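Long-range contact in PUF (Pumilio/FBF) domain-containing (Caenorhabditis elegans, PDB 6NOD), which probably binds the 3'-untranslated regions of messenger RNAs through its Pumilio homology domain, the part crystallised here with RNA: residues A[87-92]-A[122-127]. Residues are numbered along the deposited sequence; the frame is centred on the assembly and turned at random.
Sequences GEERHW and KINEPL
Trp92 packs its indole against Ile123, with Leu127 at its CB. Ile123 lies over one face of the ring. Its CA makes a CH-pi contact, 4.0 Å from the centroid of the six-membered ring of Trp92 and 26° off the normal. The CG2 branch of Ile123 reaches CG of Trp92 at 3.8 Å, on the pyrrole side. Leu127 meets the root of the same side chain: its CD1 is 3.6 Å from CB of Trp92. The opposite face of the indole rests on its own helix start, against Glu88 O and Glu89 N. Trp92 CG is anti to the carbonyl carbon (chi1 -55°), which lays the ring back over that turn.

This is a joint between successive Pumilio repeats, predicted at 62-97 and 98-133, in the PUM-HD, built of helices without strands. The start of helix 89-99 meets the link from the end of helix 112-122 into the first turn of helix 125-135. Ile123 also touches Phe84 of helix 76-86. The bound RNA is about 11 Å away at the nearest atoms.

Polar atoms meet the ring without a hydrogen bond across the contact. Asn124 OD1 lies at the indole edge, in its plane, 3.2 Å from CE3 of Trp92. The amide plane is turned 30° from the ring. Lys122 O lies over the same face as Ile123, 3.4 Å from CH2 of Trp92. An alanine in place of Trp92 would probably keep the CB contact with Leu127, but take the ring from under Ile123 CA and Lys122 O and open a gap between the repeats. Glu89 adds a looser contact, its CG 3.7 Å from Asn124 OD1.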
# COMPACT_ATOMS: atom_id res chain seq x y z
N GLY A 87 -8.81 0.71 -24.91
CA GLY A 87 -10.19 0.61 -25.35
C GLY A 87 -11.09 1.62 -24.66
O GLY A 87 -10.69 2.33 -23.74
N GLU A 88 -12.32 1.67 -25.13
CA GLU A 88 -13.34 2.57 -24.62
C GLU A 88 -14.41 1.77 -23.87
O GLU A 88 -14.29 0.55 -23.69
CB GLU A 88 -13.93 3.39 -25.76
CG GLU A 88 -12.87 4.00 -26.67
CD GLU A 88 -13.44 4.77 -27.84
OE1 GLU A 88 -13.41 4.24 -28.97
OE2 GLU A 88 -13.91 5.91 -27.63
N GLU A 89 -15.46 2.46 -23.44
CA GLU A 89 -16.46 1.82 -22.58
C GLU A 89 -17.14 0.65 -23.27
O GLU A 89 -17.50 -0.34 -22.61
CB GLU A 89 -17.50 2.85 -22.13
CG GLU A 89 -18.57 2.27 -21.22
CD GLU A 89 -19.86 3.07 -21.24
OE1 GLU A 89 -20.94 2.45 -21.19
OE2 GLU A 89 -19.78 4.31 -21.31
N ARG A 90 -17.33 0.72 -24.59
CA ARG A 90 -17.88 -0.43 -25.31
C ARG A 90 -16.96 -1.63 -25.20
O ARG A 90 -17.43 -2.77 -25.15
CB ARG A 90 -18.12 -0.06 -26.77
CG ARG A 90 -16.89 0.38 -27.53
CD ARG A 90 -17.24 0.85 -28.93
NE ARG A 90 -16.41 0.23 -29.95
CZ ARG A 90 -15.42 0.85 -30.59
NH1 ARG A 90 -15.13 2.11 -30.31
NH2 ARG A 90 -14.72 0.20 -31.51
N HIS A 91 -15.64 -1.40 -25.15
CA HIS A 91 -14.71 -2.50 -24.92
C HIS A 91 -14.76 -2.98 -23.48
O HIS A 91 -14.69 -4.19 -23.21
CB HIS A 91 -13.29 -2.07 -25.29
CG HIS A 91 -13.14 -1.56 -26.69
ND1 HIS A 91 -13.22 -0.22 -27.00
CD2 HIS A 91 -12.91 -2.20 -27.86
CE1 HIS A 91 -13.05 -0.05 -28.29
NE2 HIS A 91 -12.86 -1.24 -28.84
N TRP A 92 -14.89 -2.05 -22.53
CA TRP A 92 -14.88 -2.41 -21.12
C TRP A 92 -16.07 -3.28 -20.76
O TRP A 92 -15.93 -4.32 -20.10
CB TRP A 92 -14.86 -1.14 -20.25
CG TRP A 92 -13.74 -0.20 -20.55
CD1 TRP A 92 -12.56 -0.49 -21.16
CD2 TRP A 92 -13.70 1.20 -20.24
NE1 TRP A 92 -11.78 0.65 -21.25
CE2 TRP A 92 -12.46 1.70 -20.70
CE3 TRP A 92 -14.60 2.09 -19.63
CZ2 TRP A 92 -12.10 3.03 -20.56
CZ3 TRP A 92 -14.23 3.41 -19.49
CH2 TRP A 92 -12.99 3.87 -19.95
N LYS A 122 -9.37 1.75 -14.82
CA LYS A 122 -9.74 2.42 -16.06
C LYS A 122 -11.24 2.59 -16.26
O LYS A 122 -11.66 3.61 -16.79
CB LYS A 122 -9.16 1.65 -17.26
CG LYS A 122 -7.65 1.53 -17.26
CD LYS A 122 -6.98 2.89 -17.36
CE LYS A 122 -5.47 2.78 -17.24
NZ LYS A 122 -4.80 4.10 -17.32
N ILE A 123 -12.05 1.61 -15.86
CA ILE A 123 -13.46 1.58 -16.26
C ILE A 123 -14.30 2.56 -15.44
O ILE A 123 -13.81 3.18 -14.49
CB ILE A 123 -14.03 0.16 -16.15
CG1 ILE A 123 -14.21 -0.24 -14.69
CG2 ILE A 123 -13.14 -0.83 -16.89
CD1 ILE A 123 -14.47 -1.71 -14.48
N ASN A 124 -15.57 2.69 -15.82
CA ASN A 124 -16.50 3.61 -15.18
C ASN A 124 -17.08 2.99 -13.92
O ASN A 124 -16.91 1.80 -13.63
CB ASN A 124 -17.61 4.00 -16.15
CG ASN A 124 -18.03 2.86 -17.05
OD1 ASN A 124 -17.21 2.27 -17.75
ND2 ASN A 124 -19.32 2.53 -17.04
N GLU A 125 -17.81 3.82 -13.16
CA GLU A 125 -18.35 3.38 -11.87
C GLU A 125 -19.33 2.22 -11.99
O GLU A 125 -19.19 1.25 -11.22
CB GLU A 125 -18.98 4.57 -11.15
CG GLU A 125 -19.54 4.22 -9.77
CD GLU A 125 -20.26 5.38 -9.12
OE1 GLU A 125 -21.48 5.53 -9.36
OE2 GLU A 125 -19.62 6.13 -8.36
N PRO A 126 -20.32 2.23 -12.89
CA PRO A 126 -21.24 1.07 -12.94
C PRO A 126 -20.53 -0.24 -13.22
O PRO A 126 -20.90 -1.27 -12.64
CB PRO A 126 -22.21 1.45 -14.08
CG PRO A 126 -22.15 2.93 -14.15
CD PRO A 126 -20.72 3.28 -13.84
N LEU A 127 -19.52 -0.23 -14.09
CA LEU A 127 -18.74 -1.45 -14.31
C LEU A 127 -17.86 -1.77 -13.12
O LEU A 127 -17.60 -2.95 -12.85
CB LEU A 127 -17.90 -1.30 -15.58
CG LEU A 127 -18.67 -1.01 -16.87
CD1 LEU A 127 -17.74 -1.11 -18.07
CD2 LEU A 127 -19.84 -1.96 -17.02